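Local coordinates for putative peptide ABC-transport system periplasmic peptide-binding protein (Campylobacter jejuni, PDB 4OEV) that binds nickel(II), here together with oxalate, outside the cytoplasm and probably hands it to an ABC-type importer, at residues W336-D341 with D378-G383; Y241-F246 with P452-L457. One frame throughout, in Å; residues are numbered along the deposited sequence.

Overall arrangement
Both contacts lie on the same side of the chain's centre, about 15 Å from it, and their own centres are about 11 Å apart. Both reach one sheet: strand 379-384 of contact 1 pairs with strand 241-246 of contact 2, which pairs in turn with strand 454-467. Met245 N lies 2.7 Å from Phe380 O, and Ile382 N lies 2.8 Å from Ala243 O, both probable hydrogen bonds. Contact 1 carries four residues of the oxalate pocket: Met338, Phe380, Ile382 and Gly383. Contact 2 stands one strand further back. Its Arg242 side chain still comes within about 6 Å of oxalate and 7 Å of nickel.

Contact 1: W336-D341 with D378-G383. With OXL (oxalate ion), chain D.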
ATOM      1  N   TRP A 336     -13.407 -10.932  -9.674  1.00 30.56           N
ATOM      2  CA  TRP A 336     -12.720 -11.750  -8.687  1.00 32.79           C
ATOM      3  C   TRP A 336     -12.493 -10.993  -7.370  1.00 34.25           C
ATOM      4  O   TRP A 336     -12.152  -9.802  -7.381  1.00 37.62           O
ATOM      5  CB  TRP A 336     -11.376 -12.231  -9.252  1.00 32.42           C
ATOM      6  CG  TRP A 336     -11.516 -13.355 -10.275  1.00 32.17           C
ATOM      7  CD1 TRP A 336     -12.158 -13.299 -11.499  1.00 31.46           C
ATOM      8  CD2 TRP A 336     -10.996 -14.680 -10.160  1.00 33.83           C
ATOM      9  NE1 TRP A 336     -12.072 -14.520 -12.137  1.00 29.95           N
ATOM     10  CE2 TRP A 336     -11.364 -15.381 -11.338  1.00 34.60           C
ATOM     11  CE3 TRP A 336     -10.268 -15.353  -9.167  1.00 35.46           C
ATOM     12  CZ2 TRP A 336     -11.013 -16.712 -11.552  1.00 38.67           C
ATOM     13  CZ3 TRP A 336      -9.928 -16.692  -9.380  1.00 35.74           C
ATOM     14  CH2 TRP A 336     -10.297 -17.345 -10.568  1.00 38.19           C
ATOM     15  N   ALA A 337     -12.691 -11.671  -6.236  1.00 31.40           N
ATOM     16  CA  ALA A 337     -12.482 -11.036  -4.930  1.00 31.12           C
ATOM     17  C   ALA A 337     -11.692 -11.964  -4.047  1.00 32.42           C
ATOM     18  O   ALA A 337     -11.840 -13.189  -4.137  1.00 32.28           O
ATOM     19  CB  ALA A 337     -13.850 -10.673  -4.227  1.00 27.79           C
ATOM     20  N   MET A 338     -10.848 -11.374  -3.191  1.00 33.83           N
ATOM     21  CA  MET A 338     -10.202 -12.128  -2.127  1.00 29.87           C
ATOM     22  C   MET A 338     -11.251 -12.705  -1.174  1.00 31.73           C
ATOM     23  O   MET A 338     -11.919 -11.928  -0.496  1.00 31.75           O
ATOM     24  CB  MET A 338      -9.255 -11.217  -1.342  1.00 27.72           C
ATOM     25  CG  MET A 338      -8.132 -10.570  -2.173  1.00 25.62           C
ATOM     26  SD  MET A 338      -7.258  -9.488  -1.069  1.00 31.34           S
ATOM     27  CE  MET A 338      -5.909  -8.847  -2.090  1.00 28.61           C
ATOM     28  N   SER A 339     -11.387 -14.033  -1.109  1.00 32.49           N
ATOM     29  CA  SER A 339     -12.465 -14.663  -0.333  1.00 36.11           C
ATOM     30  C   SER A 339     -12.277 -14.522   1.172  1.00 35.75           C
ATOM     31  O   SER A 339     -13.241 -14.674   1.919  1.00 34.37           O
ATOM     32  CB  SER A 339     -12.622 -16.139  -0.717  1.00 39.78           C
ATOM     33  OG  SER A 339     -11.433 -16.862  -0.475  1.00 39.51           O
ATOM     34  N   ASN A 340     -11.041 -14.249   1.606  1.00 33.86           N
ATOM     35  CA  ASN A 340     -10.737 -14.035   3.026  1.00 34.33           C
ATOM     36  C   ASN A 340     -11.046 -12.602   3.460  1.00 34.53           C
ATOM     37  O   ASN A 340     -10.884 -12.243   4.642  1.00 38.85           O
ATOM     38  CB  ASN A 340      -9.267 -14.337   3.298  1.00 34.25           C
ATOM     39  CG  ASN A 340      -8.345 -13.549   2.356  1.00 36.68           C
ATOM     40  OD1 ASN A 340      -8.382 -13.737   1.152  1.00 36.23           O
ATOM     41  ND2 ASN A 340      -7.548 -12.663   2.903  1.00 37.30           N
ATOM     42  N   ASP A 341     -11.443 -11.760   2.508  1.00 29.96           N
ATOM     43  CA  ASP A 341     -11.804 -10.364   2.837  1.00 30.71           C
ATOM     44  C   ASP A 341     -13.313 -10.119   2.624  1.00 30.03           C
ATOM     45  O   ASP A 341     -13.766  -9.974   1.466  1.00 29.99           O
ATOM     46  CB  ASP A 341     -10.988  -9.400   2.001  1.00 30.21           C
ATOM     47  CG  ASP A 341     -11.154  -7.937   2.439  1.00 32.02           C
ATOM     48  OD1 ASP A 341     -12.212  -7.598   3.023  1.00 35.65           O
ATOM     49  OD2 ASP A 341     -10.200  -7.142   2.192  1.00 27.37           O
ATOM     50  N   ASP A 378     -10.526 -11.060 -15.402  1.00 31.26           N
ATOM     51  CA  ASP A 378     -11.187  -9.996 -16.138  1.00 25.53           C
ATOM     52  C   ASP A 378     -11.293  -8.725 -15.349  1.00 25.73           C
ATOM     53  O   ASP A 378     -11.200  -7.620 -15.893  1.00 25.76           O
ATOM     54  CB  ASP A 378     -12.652 -10.379 -16.570  1.00 25.02           C
ATOM     55  CG  ASP A 378     -12.737 -11.655 -17.434  1.00 30.46           C
ATOM     56  OD1 ASP A 378     -11.792 -11.939 -18.227  1.00 30.16           O
ATOM     57  OD2 ASP A 378     -13.775 -12.379 -17.327  1.00 31.21           O
ATOM     58  N   SER A 379     -11.600  -8.871 -14.061  1.00 25.72           N
ATOM     59  CA  SER A 379     -11.645  -7.732 -13.177  1.00 26.31           C
ATOM     60  C   SER A 379     -11.426  -8.228 -11.744  1.00 24.61           C
ATOM     61  O   SER A 379     -11.573  -9.439 -11.450  1.00 27.55           O
ATOM     62  CB  SER A 379     -12.962  -6.968 -13.323  1.00 28.29           C
ATOM     63  OG  SER A 379     -14.091  -7.726 -12.888  1.00 29.59           O
ATOM     64  N   PHE A 380     -11.055  -7.312 -10.877  1.00 26.79           N
ATOM     65  CA  PHE A 380     -10.532  -7.673  -9.558  1.00 29.08           C
ATOM     66  C   PHE A 380     -10.888  -6.581  -8.556  1.00 26.73           C
ATOM     67  O   PHE A 380     -10.726  -5.400  -8.867  1.00 27.91           O
ATOM     68  CB  PHE A 380      -8.976  -7.862  -9.645  1.00 28.98           C
ATOM     69  CG  PHE A 380      -8.332  -8.257  -8.344  1.00 29.67           C
ATOM     70  CD1 PHE A 380      -8.453  -9.554  -7.862  1.00 31.02           C
ATOM     71  CD2 PHE A 380      -7.584  -7.327  -7.618  1.00 30.91           C
ATOM     72  CE1 PHE A 380      -7.839  -9.918  -6.658  1.00 34.30           C
ATOM     73  CE2 PHE A 380      -6.959  -7.691  -6.407  1.00 33.18           C
ATOM     74  CZ  PHE A 380      -7.109  -8.972  -5.923  1.00 32.05           C
ATOM     75  N   LEU A 381     -11.393  -6.967  -7.372  1.00 25.71           N
ATOM     76  CA  LEU A 381     -11.754  -6.008  -6.337  1.00 25.54           C
ATOM     77  C   LEU A 381     -10.436  -5.624  -5.641  1.00 27.57           C
ATOM     78  O   LEU A 381     -10.032  -6.308  -4.714  1.00 28.64           O
ATOM     79  CB  LEU A 381     -12.749  -6.618  -5.328  1.00 29.26           C
ATOM     80  CG  LEU A 381     -13.741  -5.606  -4.726  1.00 31.35           C
ATOM     81  CD1 LEU A 381     -13.024  -4.456  -4.062  1.00 31.67           C
ATOM     82  CD2 LEU A 381     -14.637  -5.038  -5.803  1.00 29.75           C
ATOM     83  N   ILE A 382      -9.818  -4.556  -6.127  1.00 23.46           N
ATOM     84  CA  ILE A 382      -8.417  -4.156  -5.835  1.00 21.96           C
ATOM     85  C   ILE A 382      -8.367  -3.046  -4.780  1.00 25.42           C
ATOM     86  O   ILE A 382      -9.404  -2.466  -4.451  1.00 27.44           O
ATOM     87  CB  ILE A 382      -7.752  -3.655  -7.155  1.00 20.31           C
ATOM     88  CG1 ILE A 382      -6.192  -3.671  -7.076  1.00 21.54           C
ATOM     89  CG2 ILE A 382      -8.203  -2.167  -7.414  1.00 26.72           C
ATOM     90  CD1 ILE A 382      -5.555  -3.556  -8.458  1.00 23.14           C
ATOM     91  N   GLY A 383      -7.173  -2.728  -4.216  1.00 23.92           N
ATOM     92  CA  GLY A 383      -7.115  -1.636  -3.274  1.00 20.26           C
ATOM     93  C   GLY A 383      -5.640  -1.111  -3.365  1.00 23.36           C
ATOM     94  O   GLY A 383      -4.774  -1.902  -3.732  1.00 25.83           O
TER
HETATM   95  C1  OXL D 502      -4.810  -5.297  -3.291  1.00 25.78           C
HETATM   96  C2  OXL D 502      -3.431  -5.156  -3.925  1.00 32.00           C
HETATM   97  O1  OXL D 502      -5.924  -5.308  -3.967  1.00 25.19           O
HETATM   98  O2  OXL D 502      -3.310  -5.598  -5.082  1.00 35.76           O
HETATM   99  O3  OXL D 502      -4.815  -5.451  -2.052  1.00 21.77           O
HETATM  100  O4  OXL D 502      -2.403  -4.756  -3.261  1.00 26.96           O
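Trp336 and Phe380 form a single backbone bridge, after which the two strands diverge toward an oxalate ion. Trp336 N donates to Ser379 O (3.0 Å). In return, Leu381 N donates to Trp336 O at 2.9 Å. Phe380 CA adds a CA-H...O contact to the same oxygen.

The strands run roughly parallel, 37° apart, and belong to separate sheets of the solute-binding protein family 5 fold. Side chains meet beside the bridge. Trp336 CB lies 4.2 Å from Phe380 CD1, while the indole NE1 is hydrogen-bonded to Glu334. Ala337 CB and Leu381 CB touch beside helix 342-357.

Met338 reaches the ligand with a chain extended beyond CG (chi3 177°). Its CE meets the edge of the Phe380 ring and lies 3.6 Å from oxalate O3. Phe380 also turns an edge to the ligand, with CE2 3.6 Å from oxalate O1. Ile382 CG1 comes to 3.5 Å from the same O1. The polar grip within these segments is a weak hydrogen bond from Gly383 N to oxalate O1 (2.9 Å).

Oxalate is therefore bordered here by a thioether methyl, a ring edge and an aliphatic branch. Much of the compensation for its charge probably comes from Arg344, which is also hydrogen-bonded to it, and from the bound nickel.

Contact 2: Y241-F246 with P452-L457; sequences YRALMF and PPFIFL
This is an antiparallel strand pairing in the buried interior of the chain, joining strand 241-246 to the start of strand 454-467. Ala243 faces Phe456 and Met245 faces Phe454 as non-hydrogen-bonded pairs. Leu244 and Ile455 form the hydrogen-bonded pair between them. Leu244 N donates to Ile455 O (2.7 Å), and Ile455 N to Leu244 O (2.8 Å). Leu457 N to Arg242 O and Phe246 N to Pro453 O continue the ladder. A water donates to both Phe246 O and Pro453 O at its end.

An aromatic cluster covers the face that carries Ala243 and Met245. Tyr241 CG takes the position between the backbone N and the carbonyl carbon (chi1 63°), which swings the ring across the partner strand. Phe456 CE1 sits over one of its faces, 3.5 Å from Tyr241 CE1, with the planes at 48°. Tyr241 OH lies in plane at the edge of the Phe454 ring. Ala243 CB fits close to Phe454 CD2 (3.6 Å).

The pairing is part of a branched or curled antiparallel sheet of this solute-binding protein, with strand 379-384 on the other edge of strand 241-246. On the opposite face, Leu244 and Ile455 lie side by side. Leu244 CD2 lies 3.9 Å from Ile455 CD1. Helix 342-357 packs on them through Leu351 and Phe355. Phe246 crosses Ile455 obliquely, bringing its CZ to 3.5 Å from Ile455 CG1, and helix 256-265 touches the same ring.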
ATOM      1  N   TYR A 241      -7.902   2.984  -0.591  1.00 30.84           N
ATOM      2  CA  TYR A 241      -9.228   2.893  -1.291  1.00 30.73           C
ATOM      3  C   TYR A 241      -9.490   1.502  -1.895  1.00 28.79           C
ATOM      4  O   TYR A 241      -8.562   0.730  -2.138  1.00 25.92           O
ATOM      5  CB  TYR A 241      -9.339   3.969  -2.390  1.00 30.58           C
ATOM      6  CG  TYR A 241      -8.307   3.796  -3.503  1.00 31.08           C
ATOM      7  CD1 TYR A 241      -8.518   2.875  -4.536  1.00 31.97           C
ATOM      8  CD2 TYR A 241      -7.150   4.565  -3.534  1.00 31.23           C
ATOM      9  CE1 TYR A 241      -7.554   2.696  -5.550  1.00 31.79           C
ATOM     10  CE2 TYR A 241      -6.195   4.408  -4.561  1.00 30.56           C
ATOM     11  CZ  TYR A 241      -6.403   3.461  -5.532  1.00 31.99           C
ATOM     12  OH  TYR A 241      -5.478   3.278  -6.528  1.00 28.36           O
ATOM     13  N   ARG A 242     -10.770   1.170  -2.122  1.00 30.04           N
ATOM     14  CA  ARG A 242     -11.158  -0.039  -2.826  1.00 31.27           C
ATOM     15  C   ARG A 242     -11.746   0.370  -4.170  1.00 28.14           C
ATOM     16  O   ARG A 242     -12.342   1.417  -4.270  1.00 26.95           O
ATOM     17  CB  ARG A 242     -12.220  -0.891  -2.070  1.00 30.49           C
ATOM     18  CG  ARG A 242     -11.673  -1.468  -0.758  1.00 30.35           C
ATOM     19  CD  ARG A 242     -10.750  -2.641  -0.985  1.00 29.82           C
ATOM     20  NE  ARG A 242      -9.986  -2.923   0.217  1.00 31.51           N
ATOM     21  CZ  ARG A 242      -8.862  -2.305   0.561  1.00 29.44           C
ATOM     22  NH1 ARG A 242      -8.338  -1.339  -0.193  1.00 29.94           N
ATOM     23  NH2 ARG A 242      -8.258  -2.641   1.684  1.00 29.24           N
ATOM     24  N   ALA A 243     -11.548  -0.470  -5.171  1.00 25.79           N
ATOM     25  CA  ALA A 243     -11.992  -0.194  -6.550  1.00 24.08           C
ATOM     26  C   ALA A 243     -12.160  -1.485  -7.300  1.00 27.68           C
ATOM     27  O   ALA A 243     -11.574  -2.497  -6.895  1.00 28.78           O
ATOM     28  CB  ALA A 243     -10.928   0.752  -7.284  1.00 29.76           C
ATOM     29  N   LEU A 244     -12.956  -1.462  -8.398  1.00 23.05           N
ATOM     30  CA  LEU A 244     -12.939  -2.542  -9.370  1.00 27.20           C
ATOM     31  C   LEU A 244     -11.812  -2.254 -10.368  1.00 27.37           C
ATOM     32  O   LEU A 244     -11.852  -1.225 -11.043  1.00 24.55           O
ATOM     33  CB  LEU A 244     -14.270  -2.666 -10.152  1.00 27.77           C
ATOM     34  CG  LEU A 244     -14.281  -3.843 -11.106  1.00 26.34           C
ATOM     35  CD1 LEU A 244     -14.231  -5.073 -10.235  1.00 25.34           C
ATOM     36  CD2 LEU A 244     -15.626  -3.805 -12.008  1.00 25.96           C
ATOM     37  N   MET A 245     -10.841  -3.165 -10.456  1.00 25.59           N
ATOM     38  CA  MET A 245      -9.737  -3.075 -11.452  1.00 27.22           C
ATOM     39  C   MET A 245     -10.259  -3.679 -12.754  1.00 27.07           C
ATOM     40  O   MET A 245     -10.573  -4.853 -12.760  1.00 28.16           O
ATOM     41  CB  MET A 245      -8.517  -3.873 -10.978  1.00 28.50           C
ATOM     42  CG  MET A 245      -7.156  -3.829 -11.854  1.00 26.10           C
ATOM     43  SD  MET A 245      -6.289  -5.439 -11.843  1.00 33.20           S
ATOM     44  CE  MET A 245      -7.350  -6.374 -12.954  1.00 36.66           C
ATOM     45  N   PHE A 246     -10.300  -2.918 -13.850  1.00 27.34           N
ATOM     46  CA  PHE A 246     -10.562  -3.479 -15.187  1.00 27.99           C
ATOM     47  C   PHE A 246      -9.319  -4.111 -15.753  1.00 28.09           C
ATOM     48  O   PHE A 246      -8.211  -3.496 -15.705  1.00 25.43           O
ATOM     49  CB  PHE A 246     -11.021  -2.393 -16.170  1.00 28.86           C
ATOM     50  CG  PHE A 246     -12.285  -1.700 -15.795  1.00 27.38           C
ATOM     51  CD1 PHE A 246     -13.458  -2.410 -15.592  1.00 25.42           C
ATOM     52  CD2 PHE A 246     -12.325  -0.319 -15.751  1.00 30.24           C
ATOM     53  CE1 PHE A 246     -14.619  -1.764 -15.290  1.00 26.54           C
ATOM     54  CE2 PHE A 246     -13.494   0.343 -15.464  1.00 28.50           C
ATOM     55  CZ  PHE A 246     -14.658  -0.384 -15.241  1.00 27.31           C
ATOM     56  N   PRO A 452     -10.773   5.774 -17.664  1.00 29.98           N
ATOM     57  CA  PRO A 452     -10.767   5.176 -16.316  1.00 27.65           C
ATOM     58  C   PRO A 452     -10.206   3.738 -16.309  1.00 27.26           C
ATOM     59  O   PRO A 452     -10.663   2.865 -17.024  1.00 29.66           O
ATOM     60  CB  PRO A 452     -12.248   5.223 -15.905  1.00 27.96           C
ATOM     61  CG  PRO A 452     -13.021   5.251 -17.252  1.00 32.82           C
ATOM     62  CD  PRO A 452     -12.123   6.011 -18.199  1.00 32.59           C
ATOM     63  N   PRO A 453      -9.160   3.515 -15.513  1.00 27.68           N
ATOM     64  CA  PRO A 453      -8.623   2.159 -15.380  1.00 27.15           C
ATOM     65  C   PRO A 453      -9.498   1.313 -14.439  1.00 25.10           C
ATOM     66  O   PRO A 453      -9.377   0.071 -14.416  1.00 23.64           O
ATOM     67  CB  PRO A 453      -7.260   2.404 -14.746  1.00 29.12           C
ATOM     68  CG  PRO A 453      -7.471   3.631 -13.932  1.00 30.29           C
ATOM     69  CD  PRO A 453      -8.340   4.505 -14.781  1.00 30.51           C
ATOM     70  N   PHE A 454     -10.265   2.006 -13.596  1.00 25.83           N
ATOM     71  CA  PHE A 454     -10.992   1.374 -12.474  1.00 28.71           C
ATOM     72  C   PHE A 454     -12.467   1.773 -12.445  1.00 33.33           C
ATOM     73  O   PHE A 454     -12.901   2.729 -13.117  1.00 34.11           O
ATOM     74  CB  PHE A 454     -10.437   1.754 -11.078  1.00 28.20           C
ATOM     75  CG  PHE A 454      -8.981   1.348 -10.765  1.00 24.96           C
ATOM     76  CD1 PHE A 454      -8.217   0.444 -11.539  1.00 25.19           C
ATOM     77  CD2 PHE A 454      -8.406   1.833  -9.580  1.00 27.77           C
ATOM     78  CE1 PHE A 454      -6.877   0.150 -11.195  1.00 29.36           C
ATOM     79  CE2 PHE A 454      -7.071   1.534  -9.224  1.00 28.37           C
ATOM     80  CZ  PHE A 454      -6.319   0.677 -10.018  1.00 31.06           C
ATOM     81  N   ILE A 455     -13.224   1.103 -11.575  1.00 31.45           N
ATOM     82  CA  ILE A 455     -14.351   1.784 -10.918  1.00 28.62           C
ATOM     83  C   ILE A 455     -13.898   2.100  -9.483  1.00 31.38           C
ATOM     84  O   ILE A 455     -13.680   1.148  -8.697  1.00 28.38           O
ATOM     85  CB  ILE A 455     -15.621   0.967 -10.808  1.00 28.60           C
ATOM     86  CG1 ILE A 455     -16.105   0.534 -12.201  1.00 30.11           C
ATOM     87  CG2 ILE A 455     -16.654   1.798 -10.116  1.00 27.20           C
ATOM     88  CD1 ILE A 455     -17.351  -0.344 -12.144  1.00 31.63           C
ATOM     89  N   PHE A 456     -13.659   3.374  -9.159  1.00 30.56           N
ATOM     90  CA  PHE A 456     -13.264   3.698  -7.769  1.00 32.11           C
ATOM     91  C   PHE A 456     -14.506   3.580  -6.891  1.00 32.93           C
ATOM     92  O   PHE A 456     -15.570   4.022  -7.289  1.00 34.29           O
ATOM     93  CB  PHE A 456     -12.673   5.079  -7.645  1.00 29.78           C
ATOM     94  CG  PHE A 456     -11.256   5.165  -8.098  1.00 29.11           C
ATOM     95  CD1 PHE A 456     -10.221   5.128  -7.158  1.00 29.10           C
ATOM     96  CD2 PHE A 456     -10.944   5.286  -9.424  1.00 28.11           C
ATOM     97  CE1 PHE A 456      -8.892   5.226  -7.537  1.00 27.16           C
ATOM     98  CE2 PHE A 456      -9.557   5.373  -9.827  1.00 27.80           C
ATOM     99  CZ  PHE A 456      -8.567   5.352  -8.863  1.00 29.83           C
ATOM    100  N   LEU A 457     -14.365   3.014  -5.703  1.00 32.13           N
ATOM    101  CA  LEU A 457     -15.560   2.768  -4.881  1.00 29.06           C
ATOM    102  C   LEU A 457     -15.499   3.559  -3.581  1.00 32.43           C
ATOM    103  O   LEU A 457     -16.326   4.445  -3.370  1.00 33.62           O
ATOM    104  CB  LEU A 457     -15.697   1.274  -4.617  1.00 26.69           C
ATOM    105  CG  LEU A 457     -15.930   0.482  -5.911  1.00 27.46           C
ATOM    106  CD1 LEU A 457     -15.695  -1.027  -5.664  1.00 30.41           C
ATOM    107  CD2 LEU A 457     -17.376   0.715  -6.381  1.00 32.20           C
TER
HETATM  108  O   HOH W   1      -6.684  -1.501 -14.777  1.00 26.26           O